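Local coordinates for alpha-1,3-glucanase (Streptomyces thermodiastaticus, PDB 7C7D), which hydrolyses the alpha-1,3-glucosidic linkages of alpha-1,3-glucan as a thermostable glycosidase of family GH87, at residues A[161-166]-A[323-328]; A[358-363]-A[384-389]; A[419-424]-A[454-459]. All coordinates share one frame; numbering follows the deposited sequence. Where two conformers were deposited one is given.

Contact 1: A[161-166]-A[323-328]; sequences FYDNTR and WIQHVK
Strand 163-166 and strand 323-325 run roughly antiparallel at 137°, but their axes come no nearer than 10.3 Å, so side chains do the bridging. Arg166 is laid over Trp323 as a cation-pi pair: CZ stands 4.0 Å from the centroid of the Trp323 five-membered ring, close to the ring normal, while CD rests on the six-membered ring in a CH-pi contact. With the chain extended from CG to NE, Arg166 slides across the indole, and its guanidinium is tipped 34° from the ring plane, so that NH1 dips to 3.3 Å from Trp323 CD2. NH2 goes on to the carbonyl of Ser266. In the indole plane, Trp323 NE1 gives a straight bond of 3.0 Å to Gln325 OE1, entering from above the amide's carbonyl plane. This helps set the amide so that NE2 gives a bent bond of 2.9 Å to Asn164 O; NE2 also binds Asp349, which takes the backbone N-H of Asn164 as well. Were Trp323 an alanine, the Arg166 guanidinium would probably lose the aromatic face beneath it and the Gln325 amide would be likely to turn more freely. Farther along, His326 NE2 points in its ring plane at the syn lone pair of Asp163 OD1, 2.6 Å away, ring and carboxylate nearly coplanar. CG of Asp163 swings anti to the backbone N (chi1 -173°), which carries the carboxylate across to the imidazole. The join between the D1 domain and the pectate lyase-like domain is thus largely polar and buried.

Contact 2: A[358-363]-A[384-389]; sequences NGTAKN and LYAPDT
Asp388 OD1 reaches in against the backbone of Gly359 and Thr360 and takes the N-H of Ala361 at 3.1 Å, on its anti side and 27° out of the carboxylate plane. The same oxygen lies 3.4 Å from Ala361 CB, so the methyl group packs beside it. Asp388 holds CG anti to its own carbonyl carbon (chi1 -66°), turning the carboxylate back toward the facing loop. Backbone bonds flank this grip: Thr360 N donates to Ala386 O at 3.0 Å, and on the other flank Thr389 N meets Ala361 O at 2.8 Å while Asn363 N meets Thr389 O, bridging Lys362 with Thr389. Near the first of these bonds, Ala386 CB lies 3.6 Å from Thr360 OG1.

Gly359 lets the two loops close up. Its CA approaches Leu384 O to 3.2 Å, and a CB would collide with that oxygen.

In the next shell, one of the two conformers of Lys362 curls back so that NZ donates to Thr360 O and to a water, which in turn donates to Pro387 O at 2.6 Å. Ser383 OG accepts the N-H of Asp388, and the Asn363 side chain bonds to Arg392 and Asp339. The two loops belong to successive coils of the parallel beta-helix: 358-363 leads from strand 355-357 to strand 365-372, and the loop 384-389 leads from strand 379-382 to strand 392-394.

Contact 3: A[419-424]-A[454-459]; sequences GNLISD and GNTLVR
Asn420 and Asn455 lie side by side at equivalent places on successive coils of a parallel beta-helix, their amides pointing the same way and nearly coplanar (5°). Asn455 OD1 accepts twice, from Asn420 ND2 at 3.0 Å in its carbonyl plane and from Asn420 N at 2.9 Å, tilted out of that plane. Asn420 OD1 takes the backbone N-H of Asn396 on the preceding coil, while Asn455 ND2 turns back to the carbonyl of Val417, on the strand of Asn420 itself. Rows of asparagines bonded amide to amide are known from pectate lyase-type beta-helices.

Beyond the amides, strands 421-423 and 456-458 pair in parallel through backbone bonds such as Ile422 N to Thr456 O. Side chains in register lie side by side on each face. Ile422 CD1 rests 3.8 Å from Leu457 CD2 on the face toward Ile432, inside the coil, whereas Leu421 CD1 meets Thr456 CG2 at 3.7 Å on the other face, where Ser423 OG leans on Val458 CB.

At the far end Asp424 and Arg459 point the same way, carboxylate and guanidinium planes 33° apart. The Asp424 carboxylate is also held by Arg90 and by the N-H of Gly89, from the D1 region. Bent at chi3 (-57°), Arg459 comes side-on with two nitrogens in a salt bridge: NE to Asp424 OD1 at 2.8 Å, and NH2 to Asp424 OD2 at 3.0 Å.

From the N terminus, the chain first lays down strand 163-169 in the D1 region, and contact 1 closes the longest of the three loops, 157 residues on, when strand 323-325 of the beta-helix meets it. Contact 2 then joins segments 21 residues apart, and contact 3 segments 30 apart; the three follow in series, none enclosing or crossing another. Contacts 2 and 3 each join successive coils, the first through outer loops, the second through neighbouring strands, with centres about 25 Å apart. Contact 1 instead joins two domains. Contact 3 also faces D1, so contacts 1 and 3 both border that region, while contact 2 lies about 28 Å from contact 1, centre to centre.

Contact 1: A[161-166]-A[323-328]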
ATOM      1  N   PHE A 161       0.097 -12.204   7.738  1.00 12.00           N
ATOM      2  CA  PHE A 161      -0.041 -12.673   9.114  1.00 12.39           C
ATOM      3  C   PHE A 161      -0.738 -11.667  10.014  1.00 11.99           C
ATOM      4  O   PHE A 161      -1.306 -12.055  11.044  1.00 12.95           O
ATOM      5  CB  PHE A 161       1.334 -12.955   9.714  1.00 13.48           C
ATOM      6  CG  PHE A 161       2.192 -13.844   8.867  1.00 13.28           C
ATOM      7  CD1 PHE A 161       1.701 -15.045   8.377  1.00 15.51           C
ATOM      8  CD2 PHE A 161       3.492 -13.480   8.558  1.00 14.89           C
ATOM      9  CE1 PHE A 161       2.499 -15.861   7.597  1.00 17.30           C
ATOM     10  CE2 PHE A 161       4.283 -14.284   7.774  1.00 16.52           C
ATOM     11  CZ  PHE A 161       3.788 -15.481   7.295  1.00 17.75           C
ATOM     12  N   TYR A 162      -0.669 -10.385   9.678  1.00 11.84           N
ATOM     13  CA  TYR A 162      -1.172  -9.326  10.533  1.00 12.06           C
ATOM     14  C   TYR A 162      -2.553  -8.883  10.072  1.00 11.90           C
ATOM     15  O   TYR A 162      -3.072  -9.323   9.044  1.00 12.60           O
ATOM     16  CB  TYR A 162      -0.183  -8.140  10.571  1.00 12.91           C
ATOM     17  CG  TYR A 162       1.134  -8.490  11.243  1.00 12.28           C
ATOM     18  CD1 TYR A 162       2.147  -9.123  10.535  1.00 12.58           C
ATOM     19  CD2 TYR A 162       1.347  -8.211  12.596  1.00 12.14           C
ATOM     20  CE1 TYR A 162       3.340  -9.470  11.147  1.00 12.97           C
ATOM     21  CE2 TYR A 162       2.528  -8.565  13.225  1.00 12.82           C
ATOM     22  CZ  TYR A 162       3.522  -9.192  12.491  1.00 12.46           C
ATOM     23  OH  TYR A 162       4.696  -9.546  13.112  1.00 13.79           O
ATOM     24  N   ASP A 163      -3.138  -7.988  10.858  1.00 11.66           N
ATOM     25  CA  ASP A 163      -4.475  -7.461  10.661  1.00 12.39           C
ATOM     26  C   ASP A 163      -4.522  -6.166  11.456  1.00 11.64           C
ATOM     27  O   ASP A 163      -3.673  -5.928  12.317  1.00 12.72           O
ATOM     28  CB  ASP A 163      -5.500  -8.463  11.207  1.00 13.10           C
ATOM     29  CG  ASP A 163      -6.914  -8.077  10.907  1.00 14.64           C
ATOM     30  OD1 ASP A 163      -7.182  -7.720   9.745  1.00 16.01           O
ATOM     31  OD2 ASP A 163      -7.757  -8.154  11.837  1.00 14.99           O
ATOM     32  N   ASN A 164      -5.516  -5.331  11.167  1.00 12.10           N
ATOM     33  CA  ASN A 164      -5.683  -4.060  11.860  1.00 12.29           C
ATOM     34  C   ASN A 164      -7.035  -4.035  12.550  1.00 13.06           C
ATOM     35  O   ASN A 164      -8.065  -4.355  11.943  1.00 13.41           O
ATOM     36  CB  ASN A 164      -5.536  -2.878  10.904  1.00 12.72           C
ATOM     37  CG  ASN A 164      -4.091  -2.642  10.508  1.00 13.80           C
ATOM     38  OD1 ASN A 164      -3.405  -1.814  11.100  1.00 14.36           O
ATOM     39  ND2 ASN A 164      -3.614  -3.397   9.520  1.00 15.10           N
ATOM     40  N   THR A 165      -7.025  -3.651  13.816  1.00 14.02           N
ATOM     41  CA  THR A 165      -8.239  -3.534  14.601  1.00 13.86           C
ATOM     42  C   THR A 165      -8.291  -2.129  15.186  1.00 13.70           C
ATOM     43  O   THR A 165      -7.258  -1.566  15.561  1.00 15.02           O
ATOM     44  CB  THR A 165      -8.276  -4.621  15.686  1.00 15.87           C
ATOM     45  OG1 THR A 165      -9.513  -4.544  16.394  1.00 17.66           O
ATOM     46  CG2 THR A 165      -7.106  -4.490  16.662  1.00 15.83           C
ATOM     47  N   ARG A 166      -9.488  -1.547  15.228  1.00 14.96           N
ATOM     48  CA  ARG A 166      -9.630  -0.149  15.608  1.00 16.51           C
ATOM     49  C   ARG A 166     -10.701   0.027  16.672  1.00 16.91           C
ATOM     50  O   ARG A 166     -11.599  -0.803  16.836  1.00 18.08           O
ATOM     51  CB  ARG A 166      -9.939   0.745  14.399  1.00 16.75           C
ATOM     52  CG  ARG A 166     -11.342   0.582  13.836  1.00 16.94           C
ATOM     53  CD  ARG A 166     -11.605   1.551  12.685  1.00 17.35           C
ATOM     54  NE  ARG A 166     -12.958   1.405  12.156  1.00 17.22           N
ATOM     55  CZ  ARG A 166     -13.513   2.218  11.264  1.00 17.08           C
ATOM     56  NH1 ARG A 166     -12.841   3.260  10.793  1.00 17.39           N
ATOM     57  NH2 ARG A 166     -14.756   1.997  10.854  1.00 19.18           N
ATOM     58  N   TRP A 323     -12.521   4.486   4.666  1.00 11.82           N
ATOM     59  CA  TRP A 323     -11.784   3.413   5.324  1.00 11.88           C
ATOM     60  C   TRP A 323     -12.161   2.128   4.601  1.00 11.45           C
ATOM     61  O   TRP A 323     -13.323   1.713   4.651  1.00 12.48           O
ATOM     62  CB  TRP A 323     -12.209   3.332   6.785  1.00 12.97           C
ATOM     63  CG  TRP A 323     -11.530   2.283   7.589  1.00 13.36           C
ATOM     64  CD1 TRP A 323     -11.762   0.932   7.565  1.00 14.22           C
ATOM     65  CD2 TRP A 323     -10.526   2.502   8.579  1.00 14.92           C
ATOM     66  NE1 TRP A 323     -10.939   0.300   8.471  1.00 14.84           N
ATOM     67  CE2 TRP A 323     -10.174   1.243   9.106  1.00 15.70           C
ATOM     68  CE3 TRP A 323      -9.876   3.644   9.065  1.00 17.47           C
ATOM     69  CZ2 TRP A 323      -9.216   1.098  10.110  1.00 18.08           C
ATOM     70  CZ3 TRP A 323      -8.923   3.496  10.054  1.00 20.40           C
ATOM     71  CH2 TRP A 323      -8.598   2.231  10.561  1.00 19.94           C
ATOM     72  N   ILE A 324     -11.194   1.512   3.922  1.00 10.85           N
ATOM     73  CA  ILE A 324     -11.429   0.345   3.075  1.00 10.94           C
ATOM     74  C   ILE A 324     -10.602  -0.795   3.643  1.00 10.92           C
ATOM     75  O   ILE A 324      -9.386  -0.644   3.821  1.00 11.55           O
ATOM     76  CB  ILE A 324     -11.011   0.628   1.623  1.00 11.60           C
ATOM     77  CG1 ILE A 324     -11.710   1.878   1.081  1.00 12.91           C
ATOM     78  CG2 ILE A 324     -11.247  -0.591   0.736  1.00 12.82           C
ATOM     79  CD1 ILE A 324     -13.210   1.828   1.111  1.00 16.32           C
ATOM     80  N   GLN A 325     -11.249  -1.922   3.948  1.00 11.48           N
ATOM     81  CA  GLN A 325     -10.553  -2.974   4.670  1.00 11.11           C
ATOM     82  C   GLN A 325     -11.179  -4.334   4.380  1.00 10.79           C
ATOM     83  O   GLN A 325     -12.387  -4.442   4.171  1.00 11.58           O
ATOM     84  CB  GLN A 325     -10.604  -2.681   6.177  1.00 11.38           C
ATOM     85  CG  GLN A 325      -9.808  -3.629   7.033  1.00 11.92           C
ATOM     86  CD  GLN A 325      -9.893  -3.298   8.513  1.00 13.02           C
ATOM     87  OE1 GLN A 325     -10.838  -2.637   8.969  1.00 15.13           O
ATOM     88  NE2 GLN A 325      -8.906  -3.755   9.273  1.00 13.52           N
ATOM     89  N   HIS A 326     -10.347  -5.381   4.415  1.00 11.03           N
ATOM     90  CA  HIS A 326     -10.833  -6.770   4.345  1.00 11.74           C
ATOM     91  C   HIS A 326     -11.565  -7.051   3.037  1.00 11.59           C
ATOM     92  O   HIS A 326     -12.616  -7.700   3.013  1.00 12.67           O
ATOM     93  CB  HIS A 326     -11.677  -7.169   5.557  1.00 12.21           C
ATOM     94  CG  HIS A 326     -10.919  -7.172   6.844  1.00 12.43           C
ATOM     95  ND1 HIS A 326     -11.531  -7.018   8.071  1.00 13.96           N
ATOM     96  CD2 HIS A 326      -9.594  -7.302   7.098  1.00 12.78           C
ATOM     97  CE1 HIS A 326     -10.615  -7.049   9.024  1.00 13.94           C
ATOM     98  NE2 HIS A 326      -9.432  -7.222   8.460  1.00 12.98           N
ATOM     99  N   VAL A 327     -10.997  -6.558   1.940  1.00 11.51           N
ATOM    100  CA  VAL A 327     -11.432  -6.897   0.591  1.00 11.33           C
ATOM    101  C   VAL A 327     -10.251  -7.521  -0.141  1.00 11.13           C
ATOM    102  O   VAL A 327      -9.160  -7.660   0.430  1.00 12.63           O
ATOM    103  CB  VAL A 327     -12.014  -5.677  -0.152  1.00 12.02           C
ATOM    104  CG1 VAL A 327     -13.294  -5.219   0.522  1.00 12.30           C
ATOM    105  CG2 VAL A 327     -11.012  -4.512  -0.193  1.00 13.17           C
ATOM    106  N   LYS A 328     -10.451  -7.916  -1.399  1.00 11.31           N
ATOM    107  CA  LYS A 328      -9.340  -8.440  -2.189  1.00 10.92           C
ATOM    108  C   LYS A 328      -8.509  -7.285  -2.741  1.00 11.09           C
ATOM    109  O   LYS A 328      -7.348  -7.104  -2.363  1.00 11.63           O
ATOM    110  CB  LYS A 328      -9.853  -9.357  -3.305  1.00 12.33           C
ATOM    111  CG  LYS A 328      -8.722 -10.013  -4.089  1.00 13.48           C
ATOM    112  CD  LYS A 328      -9.206 -10.797  -5.287  1.00 15.50           C
ATOM    113  CE  LYS A 328      -9.731  -9.889  -6.374  1.00 16.15           C
ATOM    114  NZ  LYS A 328      -9.854 -10.621  -7.673  1.00 16.93           N
TER

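Contact 2: A[358-363]-A[384-389]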
ATOM      1  N   ASN A 358      -5.907  -0.428 -13.973  1.00 13.11           N
ATOM      2  CA  ASN A 358      -5.719  -1.486 -14.968  0.70 14.21           C
ATOM      3  C   ASN A 358      -6.212  -1.021 -16.339  1.00 15.11           C
ATOM      4  O   ASN A 358      -7.202  -1.500 -16.889  1.00 17.48           O
ATOM      5  CB  ASN A 358      -6.398  -2.775 -14.517  0.70 17.53           C
ATOM      6  CG  ASN A 358      -6.028  -3.965 -15.385  0.70 21.24           C
ATOM      7  OD1 ASN A 358      -5.040  -3.934 -16.122  0.70 24.48           O
ATOM      8  ND2 ASN A 358      -6.822  -5.023 -15.301  0.70 23.08           N
ATOM      9  N   GLY A 359      -5.480  -0.068 -16.891  1.00 14.52           N
ATOM     10  CA  GLY A 359      -5.676   0.399 -18.256  1.00 14.16           C
ATOM     11  C   GLY A 359      -6.661   1.543 -18.358  1.00 13.48           C
ATOM     12  O   GLY A 359      -7.572   1.704 -17.544  1.00 14.40           O
ATOM     13  N   THR A 360      -6.447   2.376 -19.378  1.00 14.01           N
ATOM     14  CA  THR A 360      -7.394   3.390 -19.830  1.00 14.75           C
ATOM     15  C   THR A 360      -7.494   4.590 -18.891  1.00 13.28           C
ATOM     16  O   THR A 360      -8.274   5.505 -19.166  1.00 14.66           O
ATOM     17  CB  THR A 360      -8.794   2.805 -20.106  1.00 17.17           C
ATOM     18  OG1 THR A 360      -8.662   1.508 -20.701  1.00 19.44           O
ATOM     19  CG2 THR A 360      -9.610   3.697 -21.040  1.00 18.52           C
ATOM     20  N   ALA A 361      -6.737   4.620 -17.794  1.00 13.21           N
ATOM     21  CA  ALA A 361      -6.861   5.702 -16.827  1.00 13.25           C
ATOM     22  C   ALA A 361      -6.238   6.973 -17.387  1.00 12.98           C
ATOM     23  O   ALA A 361      -5.113   6.951 -17.894  1.00 14.96           O
ATOM     24  CB  ALA A 361      -6.175   5.315 -15.519  1.00 13.22           C
ATOM     25  N   LYS A 362      -6.956   8.089 -17.275  1.00 12.94           N
ATOM     26  CA  LYS A 362      -6.511   9.362 -17.830  0.64 13.21           C
ATOM     27  C   LYS A 362      -6.542  10.412 -16.734  1.00 12.75           C
ATOM     28  O   LYS A 362      -7.609  10.716 -16.191  1.00 13.42           O
ATOM     29  CB  LYS A 362      -7.401   9.785 -19.003  0.64 15.25           C
ATOM     30  CG  LYS A 362      -7.311   8.848 -20.192  0.64 17.16           C
ATOM     31  CD  LYS A 362      -8.210   9.303 -21.328  0.64 18.45           C
ATOM     32  CE  LYS A 362      -8.270   8.260 -22.429  0.64 19.44           C
ATOM     33  NZ  LYS A 362      -8.521   6.909 -21.855  0.64 20.09           N
ATOM     34  N   ASN A 363      -5.373  10.969 -16.416  1.00 12.18           N
ATOM     35  CA  ASN A 363      -5.261  12.030 -15.419  1.00 12.53           C
ATOM     36  C   ASN A 363      -5.870  11.640 -14.075  1.00 11.67           C
ATOM     37  O   ASN A 363      -6.518  12.455 -13.411  1.00 12.53           O
ATOM     38  CB  ASN A 363      -5.832  13.362 -15.914  1.00 13.06           C
ATOM     39  CG  ASN A 363      -5.433  14.513 -15.015  1.00 12.96           C
ATOM     40  OD1 ASN A 363      -4.311  14.541 -14.499  1.00 13.58           O
ATOM     41  ND2 ASN A 363      -6.358  15.440 -14.776  1.00 13.38           N
ATOM     42  N   LEU A 384      -2.755  -2.386 -19.555  1.00 16.83           N
ATOM     43  CA  LEU A 384      -3.416  -3.288 -20.484  1.00 18.66           C
ATOM     44  C   LEU A 384      -4.530  -2.543 -21.207  1.00 18.33           C
ATOM     45  O   LEU A 384      -5.135  -1.618 -20.659  1.00 20.07           O
ATOM     46  CB  LEU A 384      -4.065  -4.428 -19.706  1.00 23.40           C
ATOM     47  CG  LEU A 384      -3.294  -5.700 -19.371  1.00 28.01           C
ATOM     48  CD1 LEU A 384      -4.295  -6.813 -19.106  1.00 29.67           C
ATOM     49  CD2 LEU A 384      -2.337  -6.095 -20.482  1.00 29.70           C
ATOM     50  N   TYR A 385      -4.800  -2.964 -22.444  1.00 20.31           N
ATOM     51  CA  TYR A 385      -5.905  -2.462 -23.268  1.00 22.66           C
ATOM     52  C   TYR A 385      -5.646  -1.067 -23.825  1.00 22.47           C
ATOM     53  O   TYR A 385      -5.730  -0.850 -25.038  1.00 24.86           O
ATOM     54  CB  TYR A 385      -7.259  -2.496 -22.536  1.00 27.61           C
ATOM     55  CG  TYR A 385      -7.501  -3.721 -21.682  1.00 32.38           C
ATOM     56  CD1 TYR A 385      -7.575  -4.984 -22.249  1.00 34.72           C
ATOM     57  CD2 TYR A 385      -7.664  -3.609 -20.307  1.00 35.57           C
ATOM     58  CE1 TYR A 385      -7.802  -6.106 -21.468  1.00 37.28           C
ATOM     59  CE2 TYR A 385      -7.886  -4.721 -19.518  1.00 38.17           C
ATOM     60  CZ  TYR A 385      -7.956  -5.968 -20.104  1.00 39.24           C
ATOM     61  OH  TYR A 385      -8.178  -7.078 -19.320  1.00 41.14           O
ATOM     62  N   ALA A 386      -5.354  -0.113 -22.948  1.00 20.48           N
ATOM     63  CA  ALA A 386      -5.072   1.259 -23.337  1.00 19.01           C
ATOM     64  C   ALA A 386      -4.126   1.824 -22.295  1.00 17.94           C
ATOM     65  O   ALA A 386      -4.222   1.460 -21.118  1.00 18.70           O
ATOM     66  CB  ALA A 386      -6.351   2.106 -23.376  1.00 20.00           C
ATOM     67  N   PRO A 387      -3.207   2.700 -22.682  1.00 17.45           N
ATOM     68  CA  PRO A 387      -2.228   3.197 -21.711  1.00 17.08           C
ATOM     69  C   PRO A 387      -2.875   4.055 -20.633  1.00 15.62           C
ATOM     70  O   PRO A 387      -3.704   4.921 -20.914  1.00 17.83           O
ATOM     71  CB  PRO A 387      -1.262   4.024 -22.570  1.00 18.84           C
ATOM     72  CG  PRO A 387      -2.061   4.396 -23.784  1.00 20.39           C
ATOM     73  CD  PRO A 387      -2.972   3.230 -24.038  1.00 19.43           C
ATOM     74  N   ASP A 388      -2.486   3.814 -19.385  1.00 13.30           N
ATOM     75  CA  ASP A 388      -2.704   4.831 -18.371  1.00 12.89           C
ATOM     76  C   ASP A 388      -1.855   6.033 -18.769  1.00 13.32           C
ATOM     77  O   ASP A 388      -0.679   5.883 -19.108  1.00 14.18           O
ATOM     78  CB  ASP A 388      -2.247   4.325 -17.010  1.00 12.72           C
ATOM     79  CG  ASP A 388      -3.083   3.162 -16.478  1.00 12.55           C
ATOM     80  OD1 ASP A 388      -4.223   2.930 -16.931  1.00 13.68           O
ATOM     81  OD2 ASP A 388      -2.573   2.477 -15.567  1.00 13.73           O
ATOM     82  N   THR A 389      -2.450   7.223 -18.760  1.00 12.94           N
ATOM     83  CA  THR A 389      -1.799   8.410 -19.295  0.68 13.79           C
ATOM     84  C   THR A 389      -1.971   9.571 -18.326  1.00 12.97           C
ATOM     85  O   THR A 389      -3.082   9.826 -17.852  1.00 13.20           O
ATOM     86  CB  THR A 389      -2.411   8.763 -20.654  0.68 15.57           C
ATOM     87  OG1 THR A 389      -2.261   7.649 -21.546  0.68 17.70           O
ATOM     88  CG2 THR A 389      -1.724   9.976 -21.245  0.68 16.46           C
TER
HETATM   89  O   HOH W   1      -5.914   5.712 -22.136  1.00 33.03           O

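Contact 3: A[419-424]-A[454-459]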
ATOM      1  N   GLY A 419       6.792  11.927  -4.128  1.00 10.58           N
ATOM      2  CA  GLY A 419       6.557  12.253  -2.738  1.00 10.87           C
ATOM      3  C   GLY A 419       5.988  11.146  -1.888  1.00 10.26           C
ATOM      4  O   GLY A 419       5.412  11.432  -0.841  1.00 10.93           O
ATOM      5  N   ASN A 420       6.115   9.889  -2.306  1.00 10.02           N
ATOM      6  CA  ASN A 420       5.579   8.779  -1.534  1.00  9.95           C
ATOM      7  C   ASN A 420       6.598   8.301  -0.510  1.00  9.96           C
ATOM      8  O   ASN A 420       7.808   8.369  -0.726  1.00 12.16           O
ATOM      9  CB  ASN A 420       5.198   7.632  -2.467  1.00 10.20           C
ATOM     10  CG  ASN A 420       4.167   8.053  -3.499  1.00  9.77           C
ATOM     11  OD1 ASN A 420       2.979   8.170  -3.184  1.00 10.41           O
ATOM     12  ND2 ASN A 420       4.611   8.292  -4.732  1.00 10.27           N
ATOM     13  N   LEU A 421       6.085   7.819   0.619  1.00  9.97           N
ATOM     14  CA  LEU A 421       6.876   7.173   1.658  1.00  9.97           C
ATOM     15  C   LEU A 421       6.506   5.701   1.633  1.00  9.47           C
ATOM     16  O   LEU A 421       5.333   5.355   1.809  1.00 10.62           O
ATOM     17  CB  LEU A 421       6.556   7.773   3.028  1.00 11.11           C
ATOM     18  CG  LEU A 421       7.195   7.072   4.228  1.00 12.55           C
ATOM     19  CD1 LEU A 421       8.727   7.096   4.135  1.00 13.81           C
ATOM     20  CD2 LEU A 421       6.721   7.697   5.542  1.00 14.75           C
ATOM     21  N   ILE A 422       7.487   4.848   1.368  1.00  9.42           N
ATOM     22  CA  ILE A 422       7.270   3.419   1.185  1.00  9.07           C
ATOM     23  C   ILE A 422       8.248   2.687   2.084  1.00  9.39           C
ATOM     24  O   ILE A 422       9.462   2.887   1.966  1.00 10.33           O
ATOM     25  CB  ILE A 422       7.472   3.004  -0.282  1.00 10.19           C
ATOM     26  CG1 ILE A 422       6.527   3.803  -1.186  1.00 11.66           C
ATOM     27  CG2 ILE A 422       7.288   1.490  -0.445  1.00 11.74           C
ATOM     28  CD1 ILE A 422       6.862   3.724  -2.654  1.00 12.27           C
ATOM     29  N   SER A 423       7.724   1.839   2.979  1.00  9.93           N
ATOM     30  CA  SER A 423       8.556   1.156   3.960  1.00 10.32           C
ATOM     31  C   SER A 423       8.235  -0.327   4.003  1.00 10.48           C
ATOM     32  O   SER A 423       7.066  -0.725   3.909  1.00 11.64           O
ATOM     33  CB  SER A 423       8.362   1.727   5.367  1.00 11.91           C
ATOM     34  OG  SER A 423       8.517   3.138   5.382  1.00 13.48           O
ATOM     35  N   ASP A 424       9.287  -1.130   4.167  1.00 10.22           N
ATOM     36  CA  ASP A 424       9.183  -2.537   4.557  1.00 10.52           C
ATOM     37  C   ASP A 424       8.473  -3.380   3.492  1.00 10.97           C
ATOM     38  O   ASP A 424       7.342  -3.837   3.675  1.00 12.74           O
ATOM     39  CB  ASP A 424       8.477  -2.678   5.911  1.00 11.12           C
ATOM     40  CG  ASP A 424       9.314  -2.164   7.056  1.00 11.10           C
ATOM     41  OD1 ASP A 424      10.491  -2.557   7.143  1.00 11.14           O
ATOM     42  OD2 ASP A 424       8.795  -1.362   7.865  1.00 11.38           O
ATOM     43  N   GLY A 454      11.143  12.709  -5.408  1.00 10.77           N
ATOM     44  CA  GLY A 454      10.838  13.013  -4.021  1.00 10.88           C
ATOM     45  C   GLY A 454      10.357  11.859  -3.171  1.00 10.42           C
ATOM     46  O   GLY A 454       9.753  12.091  -2.124  1.00 12.26           O
ATOM     47  N   ASN A 455      10.587  10.625  -3.592  1.00 10.06           N
ATOM     48  CA  ASN A 455      10.123   9.482  -2.819  1.00 10.16           C
ATOM     49  C   ASN A 455      11.157   9.078  -1.770  1.00 10.34           C
ATOM     50  O   ASN A 455      12.361   9.286  -1.939  1.00 10.81           O
ATOM     51  CB  ASN A 455       9.838   8.299  -3.750  1.00 10.52           C
ATOM     52  CG  ASN A 455       8.795   8.632  -4.794  1.00  9.86           C
ATOM     53  OD1 ASN A 455       7.601   8.655  -4.496  1.00 10.81           O
ATOM     54  ND2 ASN A 455       9.241   8.931  -6.013  1.00 10.82           N
ATOM     55  N   THR A 456      10.670   8.494  -0.676  1.00 10.26           N
ATOM     56  CA  THR A 456      11.503   7.970   0.399  1.00 10.03           C
ATOM     57  C   THR A 456      11.195   6.492   0.570  1.00  9.71           C
ATOM     58  O   THR A 456      10.028   6.116   0.739  1.00 10.74           O
ATOM     59  CB  THR A 456      11.252   8.731   1.699  1.00 12.43           C
ATOM     60  OG1 THR A 456      11.678  10.084   1.517  1.00 14.71           O
ATOM     61  CG2 THR A 456      12.045   8.126   2.848  1.00 12.38           C
ATOM     62  N   LEU A 457      12.240   5.669   0.521  1.00  9.57           N
ATOM     63  CA  LEU A 457      12.133   4.210   0.497  1.00  9.54           C
ATOM     64  C   LEU A 457      12.939   3.665   1.666  1.00 10.07           C
ATOM     65  O   LEU A 457      14.168   3.818   1.694  1.00 10.58           O
ATOM     66  CB  LEU A 457      12.683   3.653  -0.814  1.00 10.42           C
ATOM     67  CG  LEU A 457      12.153   4.305  -2.093  1.00 10.54           C
ATOM     68  CD1 LEU A 457      12.801   3.687  -3.323  1.00 12.02           C
ATOM     69  CD2 LEU A 457      10.640   4.192  -2.174  1.00 12.27           C
ATOM     70  N   VAL A 458      12.255   3.042   2.627  1.00  9.98           N
ATOM     71  CA  VAL A 458      12.852   2.651   3.903  1.00 10.22           C
ATOM     72  C   VAL A 458      12.733   1.136   4.056  1.00  9.98           C
ATOM     73  O   VAL A 458      11.619   0.592   4.053  1.00 10.51           O
ATOM     74  CB  VAL A 458      12.167   3.364   5.078  1.00 11.09           C
ATOM     75  CG1 VAL A 458      12.825   2.972   6.393  1.00 13.11           C
ATOM     76  CG2 VAL A 458      12.192   4.883   4.881  1.00 12.71           C
ATOM     77  N   ARG A 459      13.868   0.452   4.186  1.00 10.11           N
ATOM     78  CA  ARG A 459      13.882  -1.003   4.359  1.00 10.38           C
ATOM     79  C   ARG A 459      13.115  -1.706   3.236  1.00 10.43           C
ATOM     80  O   ARG A 459      12.293  -2.596   3.474  1.00 11.27           O
ATOM     81  CB  ARG A 459      13.364  -1.421   5.743  1.00 11.54           C
ATOM     82  CG  ARG A 459      14.230  -0.913   6.908  1.00 11.89           C
ATOM     83  CD  ARG A 459      13.680  -1.350   8.281  1.00 12.35           C
ATOM     84  NE  ARG A 459      12.300  -0.898   8.439  1.00 12.00           N
ATOM     85  CZ  ARG A 459      11.949   0.300   8.898  1.00 12.44           C
ATOM     86  NH1 ARG A 459      12.876   1.150   9.326  1.00 13.77           N
ATOM     87  NH2 ARG A 459      10.675   0.659   8.923  1.00 13.37           N
TER